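Local coordinates for protein dihydroorotase (Agrobacterium tumefaciens, PDB 2OGJ) that deacetylates acetyl-(R)-mandelate in vitro as a binuclear zinc esterase with the TIM-barrel fold of the amidohydrolase superfamily, at residues V301-T306 and A389-P394; T350-V355 and R373-R378. One frame throughout, in Å; residues are numbered along the deposited sequence.

Interaction 1 (V301-T306 and A389-P394)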
loop_
_atom_site.group_PDB
_atom_site.type_symbol
_atom_site.label_atom_id
_atom_site.label_comp_id
_atom_site.label_asym_id
_atom_site.label_seq_id
_atom_site.Cartn_x
_atom_site.Cartn_y
_atom_site.Cartn_z
ATOM N N VAL A 301 5.862 34.453 -9.682
ATOM C CA VAL A 301 7.237 34.789 -10.017
ATOM C C VAL A 301 7.340 35.227 -11.457
ATOM O O VAL A 301 6.917 34.504 -12.353
ATOM C CB VAL A 301 8.124 33.545 -9.885
ATOM C CG1 VAL A 301 9.584 33.922 -9.931
ATOM C CG2 VAL A 301 7.769 32.813 -8.637
ATOM N N TRP A 302 7.888 36.395 -11.726
ATOM C CA TRP A 302 7.998 36.726 -13.135
ATOM C C TRP A 302 9.400 36.320 -13.589
ATOM O O TRP A 302 9.574 35.622 -14.583
ATOM C CB TRP A 302 7.735 38.218 -13.359
ATOM C CG TRP A 302 6.307 38.614 -13.057
ATOM C CD1 TRP A 302 5.170 37.923 -13.392
ATOM C CD2 TRP A 302 5.867 39.823 -12.434
ATOM N NE1 TRP A 302 4.056 38.631 -13.028
ATOM C CE2 TRP A 302 4.451 39.802 -12.435
ATOM C CE3 TRP A 302 6.529 40.926 -11.874
ATOM C CZ2 TRP A 302 3.687 40.843 -11.901
ATOM C CZ3 TRP A 302 5.769 41.962 -11.345
ATOM C CH2 TRP A 302 4.360 41.909 -11.363
ATOM N N ASP A 303 10.396 36.725 -12.815
ATOM C CA ASP A 303 11.767 36.424 -13.139
ATOM C C ASP A 303 12.634 36.718 -11.928
ATOM O O ASP A 303 12.154 37.248 -10.935
ATOM C CB ASP A 303 12.199 37.271 -14.328
ATOM C CG ASP A 303 11.783 38.735 -14.187
ATOM O OD1 ASP A 303 11.540 39.366 -15.234
ATOM O OD2 ASP A 303 11.702 39.264 -13.052
ATOM N N LEU A 304 13.909 36.359 -12.016
ATOM C CA LEU A 304 14.847 36.575 -10.926
ATOM C C LEU A 304 14.919 38.046 -10.498
ATOM O O LEU A 304 14.969 38.352 -9.298
ATOM C CB LEU A 304 16.236 36.089 -11.340
ATOM C CG LEU A 304 17.238 35.990 -10.202
ATOM C CD1 LEU A 304 16.714 34.953 -9.216
ATOM C CD2 LEU A 304 18.629 35.617 -10.720
ATOM N N ALA A 305 14.926 38.950 -11.478
ATOM C CA ALA A 305 15.006 40.380 -11.190
ATOM C C ALA A 305 13.850 40.829 -10.287
ATOM O O ALA A 305 14.058 41.556 -9.316
ATOM C CB ALA A 305 15.018 41.183 -12.498
ATOM N N THR A 306 12.632 40.393 -10.596
ATOM C CA THR A 306 11.486 40.762 -9.776
ATOM C C THR A 306 11.643 40.180 -8.363
ATOM O O THR A 306 11.282 40.819 -7.372
ATOM C CB THR A 306 10.157 40.241 -10.391
ATOM O OG1 THR A 306 9.991 40.763 -11.714
ATOM C CG2 THR A 306 8.963 40.660 -9.526
ATOM N N ALA A 389 18.949 41.748 -22.573
ATOM C CA ALA A 389 18.104 41.230 -21.507
ATOM C C ALA A 389 16.982 42.202 -21.203
ATOM O O ALA A 389 17.059 43.388 -21.534
ATOM C CB ALA A 389 18.937 40.974 -20.235
ATOM N N SER A 390 15.941 41.678 -20.564
ATOM C CA SER A 390 14.760 42.448 -20.189
ATOM C C SER A 390 13.864 41.644 -19.240
ATOM O O SER A 390 13.840 40.404 -19.283
ATOM C CB SER A 390 13.978 42.831 -21.447
ATOM O OG SER A 390 12.667 43.262 -21.134
ATOM N N ARG A 391 13.144 42.348 -18.369
ATOM C CA ARG A 391 12.244 41.696 -17.429
ATOM C C ARG A 391 11.114 41.043 -18.200
ATOM O O ARG A 391 10.794 41.474 -19.307
ATOM C CB ARG A 391 11.679 42.702 -16.422
ATOM C CG ARG A 391 12.633 42.995 -15.280
ATOM C CD ARG A 391 12.094 44.029 -14.301
ATOM N NE ARG A 391 10.731 43.719 -13.887
ATOM C CZ ARG A 391 9.648 44.326 -14.369
ATOM N NH1 ARG A 391 9.773 45.285 -15.282
ATOM N NH2 ARG A 391 8.439 43.967 -13.946
ATOM N N TYR A 392 10.543 39.994 -17.601
ATOM C CA TYR A 392 9.441 39.215 -18.156
ATOM C C TYR A 392 8.158 40.026 -18.123
ATOM O O TYR A 392 7.812 40.645 -17.115
ATOM C CB TYR A 392 9.253 37.918 -17.349
ATOM C CG TYR A 392 7.973 37.162 -17.660
ATOM C CD1 TYR A 392 7.891 36.309 -18.763
ATOM C CD2 TYR A 392 6.819 37.342 -16.875
ATOM C CE1 TYR A 392 6.693 35.657 -19.084
ATOM C CE2 TYR A 392 5.612 36.696 -17.187
ATOM C CZ TYR A 392 5.554 35.861 -18.294
ATOM O OH TYR A 392 4.356 35.277 -18.648
ATOM N N ILE A 393 7.454 40.030 -19.238
ATOM C CA ILE A 393 6.213 40.760 -19.308
ATOM C C ILE A 393 5.106 39.723 -19.275
ATOM O O ILE A 393 4.989 38.892 -20.186
ATOM C CB ILE A 393 6.127 41.614 -20.606
ATOM C CG1 ILE A 393 7.362 42.519 -20.712
ATOM C CG2 ILE A 393 4.849 42.465 -20.589
ATOM C CD1 ILE A 393 7.538 43.416 -19.518
ATOM N N PRO A 394 4.289 39.746 -18.211
ATOM C CA PRO A 394 3.190 38.794 -18.061
ATOM C C PRO A 394 2.175 38.846 -19.185
ATOM O O PRO A 394 1.436 39.817 -19.325
ATOM C CB PRO A 394 2.596 39.153 -16.695
ATOM C CG PRO A 394 2.924 40.599 -16.545
ATOM C CD PRO A 394 4.328 40.690 -17.080
#

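Interaction 2 (T350-V355 and R373-R378)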
loop_
_atom_site.group_PDB
_atom_site.type_symbol
_atom_site.label_atom_id
_atom_site.label_comp_id
_atom_site.label_asym_id
_atom_site.label_seq_id
_atom_site.Cartn_x
_atom_site.Cartn_y
_atom_site.Cartn_z
ATOM N N THR A 350 26.486 40.420 -16.242
ATOM C CA THR A 350 25.065 40.688 -16.318
ATOM C C THR A 350 24.957 42.172 -15.994
ATOM O O THR A 350 25.236 42.622 -14.880
ATOM C CB THR A 350 24.218 39.829 -15.319
ATOM O OG1 THR A 350 22.882 40.351 -15.243
ATOM C CG2 THR A 350 24.845 39.827 -13.940
ATOM N N VAL A 351 24.593 42.931 -17.015
ATOM C CA VAL A 351 24.451 44.363 -16.910
ATOM C C VAL A 351 23.006 44.685 -16.532
ATOM O O VAL A 351 22.073 44.255 -17.212
ATOM C CB VAL A 351 24.824 44.994 -18.245
ATOM C CG1 VAL A 351 24.701 46.499 -18.174
ATOM C CG2 VAL A 351 26.239 44.566 -18.599
ATOM N N PHE A 352 22.832 45.441 -15.446
ATOM C CA PHE A 352 21.501 45.789 -14.954
ATOM C C PHE A 352 21.480 47.131 -14.270
ATOM O O PHE A 352 22.504 47.616 -13.786
ATOM C CB PHE A 352 21.025 44.746 -13.943
ATOM C CG PHE A 352 21.830 44.729 -12.663
ATOM C CD1 PHE A 352 21.363 45.382 -11.512
ATOM C CD2 PHE A 352 23.040 44.031 -12.601
ATOM C CE1 PHE A 352 22.082 45.331 -10.315
ATOM C CE2 PHE A 352 23.769 43.972 -11.412
ATOM C CZ PHE A 352 23.289 44.622 -10.263
ATOM N N ASP A 353 20.287 47.710 -14.223
ATOM C CA ASP A 353 20.078 48.979 -13.567
ATOM C C ASP A 353 19.167 48.765 -12.368
ATOM O O ASP A 353 18.532 47.722 -12.235
ATOM C CB ASP A 353 19.438 49.969 -14.529
ATOM C CG ASP A 353 20.466 50.711 -15.361
ATOM O OD1 ASP A 353 21.398 51.278 -14.744
ATOM O OD2 ASP A 353 20.342 50.733 -16.617
ATOM N N LEU A 354 19.125 49.748 -11.485
ATOM C CA LEU A 354 18.265 49.684 -10.316
ATOM C C LEU A 354 17.507 51.004 -10.375
ATOM O O LEU A 354 17.977 52.011 -9.846
ATOM C CB LEU A 354 19.112 49.599 -9.042
ATOM C CG LEU A 354 18.455 49.108 -7.747
ATOM C CD1 LEU A 354 18.257 50.253 -6.795
ATOM C CD2 LEU A 354 17.142 48.414 -8.074
ATOM N N VAL A 355 16.344 50.988 -11.022
ATOM C CA VAL A 355 15.526 52.189 -11.214
ATOM C C VAL A 355 14.316 52.392 -10.297
ATOM O O VAL A 355 13.798 51.449 -9.687
ATOM C CB VAL A 355 15.016 52.243 -12.660
ATOM C CG1 VAL A 355 16.161 51.979 -13.608
ATOM C CG2 VAL A 355 13.923 51.215 -12.866
ATOM N N ARG A 373 11.715 50.214 -6.172
ATOM C CA ARG A 373 12.977 50.112 -6.895
ATOM C C ARG A 373 12.999 48.770 -7.607
ATOM O O ARG A 373 12.589 47.758 -7.049
ATOM C CB ARG A 373 14.152 50.233 -5.934
ATOM C CG ARG A 373 14.259 51.612 -5.326
ATOM C CD ARG A 373 15.021 51.579 -4.024
ATOM N NE ARG A 373 16.468 51.555 -4.197
ATOM C CZ ARG A 373 17.324 51.267 -3.219
ATOM N NH1 ARG A 373 16.875 50.971 -2.004
ATOM N NH2 ARG A 373 18.629 51.286 -3.449
ATOM N N LEU A 374 13.474 48.765 -8.845
ATOM C CA LEU A 374 13.496 47.541 -9.619
ATOM C C LEU A 374 14.791 47.148 -10.295
ATOM O O LEU A 374 15.388 47.925 -11.046
ATOM C CB LEU A 374 12.415 47.601 -10.689
ATOM C CG LEU A 374 10.987 47.601 -10.174
ATOM C CD1 LEU A 374 10.055 47.844 -11.343
ATOM C CD2 LEU A 374 10.684 46.280 -9.476
ATOM N N PHE A 375 15.229 45.927 -10.024
ATOM C CA PHE A 375 16.405 45.440 -10.695
ATOM C C PHE A 375 15.888 45.236 -12.107
ATOM O O PHE A 375 14.823 44.645 -12.313
ATOM C CB PHE A 375 16.895 44.123 -10.100
ATOM C CG PHE A 375 17.591 44.283 -8.789
ATOM C CD1 PHE A 375 16.861 44.357 -7.603
ATOM C CD2 PHE A 375 18.981 44.391 -8.738
ATOM C CE1 PHE A 375 17.502 44.539 -6.384
ATOM C CE2 PHE A 375 19.636 44.572 -7.524
ATOM C CZ PHE A 375 18.895 44.646 -6.342
ATOM N N GLU A 376 16.621 45.774 -13.073
ATOM C CA GLU A 376 16.223 45.652 -14.464
ATOM C C GLU A 376 17.420 45.261 -15.337
ATOM O O GLU A 376 18.269 46.091 -15.660
ATOM C CB GLU A 376 15.604 46.970 -14.936
ATOM C CG GLU A 376 14.522 46.770 -15.972
ATOM C CD GLU A 376 13.137 47.164 -15.468
ATOM O OE1 GLU A 376 12.944 47.230 -14.234
ATOM O OE2 GLU A 376 12.233 47.399 -16.307
ATOM N N PRO A 377 17.508 43.971 -15.709
ATOM C CA PRO A 377 18.615 43.498 -16.542
ATOM C C PRO A 377 18.612 44.117 -17.931
ATOM O O PRO A 377 17.561 44.305 -18.532
ATOM C CB PRO A 377 18.416 41.980 -16.560
ATOM C CG PRO A 377 16.970 41.801 -16.340
ATOM C CD PRO A 377 16.645 42.846 -15.304
ATOM N N ARG A 378 19.811 44.439 -18.415
ATOM C CA ARG A 378 20.043 45.056 -19.733
ATOM C C ARG A 378 20.756 44.108 -20.681
ATOM O O ARG A 378 20.275 43.834 -21.786
ATOM C CB ARG A 378 20.817 46.345 -19.544
ATOM C CG ARG A 378 19.947 47.575 -19.604
ATOM C CD ARG A 378 18.906 47.569 -18.519
ATOM N NE ARG A 378 18.484 48.934 -18.217
ATOM C CZ ARG A 378 17.227 49.363 -18.181
ATOM N NH1 ARG A 378 16.218 48.543 -18.432
ATOM N NH2 ARG A 378 16.983 50.629 -17.886
#

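Interaction 1 (V301-T306 and A389-P394)
Asp303 faces Tyr392 and receives its backbone N-H in a nearly straight hydrogen bond, Tyr392 N to Asp303 OD1 at 2.6 Å with an angle of 176° at the hydrogen, the N-H pointing at OD1 nearly in line with its C-O bond. The second oxygen, OD2, turns back to its own chain and takes both Thr306 N, at 2.9 Å, and Thr306 OG1, the two donors arriving from opposite faces of the carboxylate plane. With CG set between the backbone N and the carbonyl carbon, the one carboxylate caps helix 304-313 and holds the 389-394 loop as well.

Arg391 lies along the same carboxylate. Its CB is 3.5 Å from Asp303 OD1; CG, a little farther from that oxygen, also meets the methyl of Ala305, and CD packs on the backbone of strand 368-382. There the chain bends at chi3 (49°), bringing NE within 3.7 Å of Thr306 OG1, which sits at the guanidinium edge. NH2 ends near CE3 of Trp302, whose ring plane is steeply inclined to the guanidinium, while NH1 makes a long, weak ion pair with Glu376.

Trp302 approaches the loop on the Tyr392 side: its CB is 3.7 Å from Tyr392 CD2, and CD1 lies near Tyr392 CD2 and CE2, obliquely to the ring. The two ring planes are 30° apart and offset with little overlap. Pro394 CB touches the indole at NE1, 4.0 Å away, and Tyr392 OH is hydrogen-bonded to Asn298 OD1. Thus the loop after strand 385-388 is fastened to the start of a helix by an aspartate N-cap whose other carboxylate oxygen accepts a backbone N-H from a distant part of the chain.

Interaction 2 (T350-V355 and R373-R378)
Phe352 and Phe375 run alongside each other in one direction from neighbouring strands, their ring planes inclined at 36° and their centroids 5.8 Å apart. CE1 of Phe352 comes within 3.6 Å of Phe375 CD2, at the edge of the Phe375 ring. One face of that ring is covered by Leu354, whose CD2 sits 4.1 Å above the centre in a CH-pi contact only 11° off the normal. The other methyl, CD1, meets NE and NH2 of the Arg373 guanidinium obliquely. Phe352, Leu354, Phe375 and Pro377 share one face of the sheet; Phe375 packs there on Met308 and Leu312 of helix 304-313, and the Phe352 ring meets Trp73.

These strands form a beta hairpin of 348-362 and 368-382, whose first strand pairs antiparallel with strand 68-75, which leads into the zinc ligands His77 and His79 and is probably the first strand of the TIM barrel. Asp353 with Glu376 and Val355 with Leu374 are its hydrogen-bonded pairs, each joined by two backbone bonds, while Phe352-Pro377 and Leu354-Phe375 are non-hydrogen-bonded. Beyond them Arg378 N hydrogen-bonds to Val351 O at 2.6 Å.

On the other face Asp353 and Arg378 lie roughly perpendicular. The bend at chi2 (61°) brings Arg378 NE to Asp353 OD2, a 3.0 Å hydrogen bond within a salt bridge. OD2 offers its anti lone pair, and the carboxylate and guanidinium planes are almost perpendicular. The other oxygen, OD1, accepts from Ala67 N, which fixes the carboxylate from a second direction. Farther along this face Val355 CG2 rests 4.5 Å from Leu374 CB.

Overall arrangement
From the N terminus, the chain first reaches 301-306, at the start of helix 304-313, and then 350-355 on the first strand of the hairpin. It returns through 373-378, closing the short loop of interaction 2, and only at 389-394 closes the longer loop of interaction 1, so that interaction 2 is nested inside interaction 1. Their centres lie about 11 Å apart and they touch directly: Ala389 N probably hydrogen-bonds to Arg378 O, and Ala305 packs against the Phe375 carbonyl. Together they tie the helix start, the hairpin beside strand 68-75 and the C-terminal loop to one another, away from the zinc site.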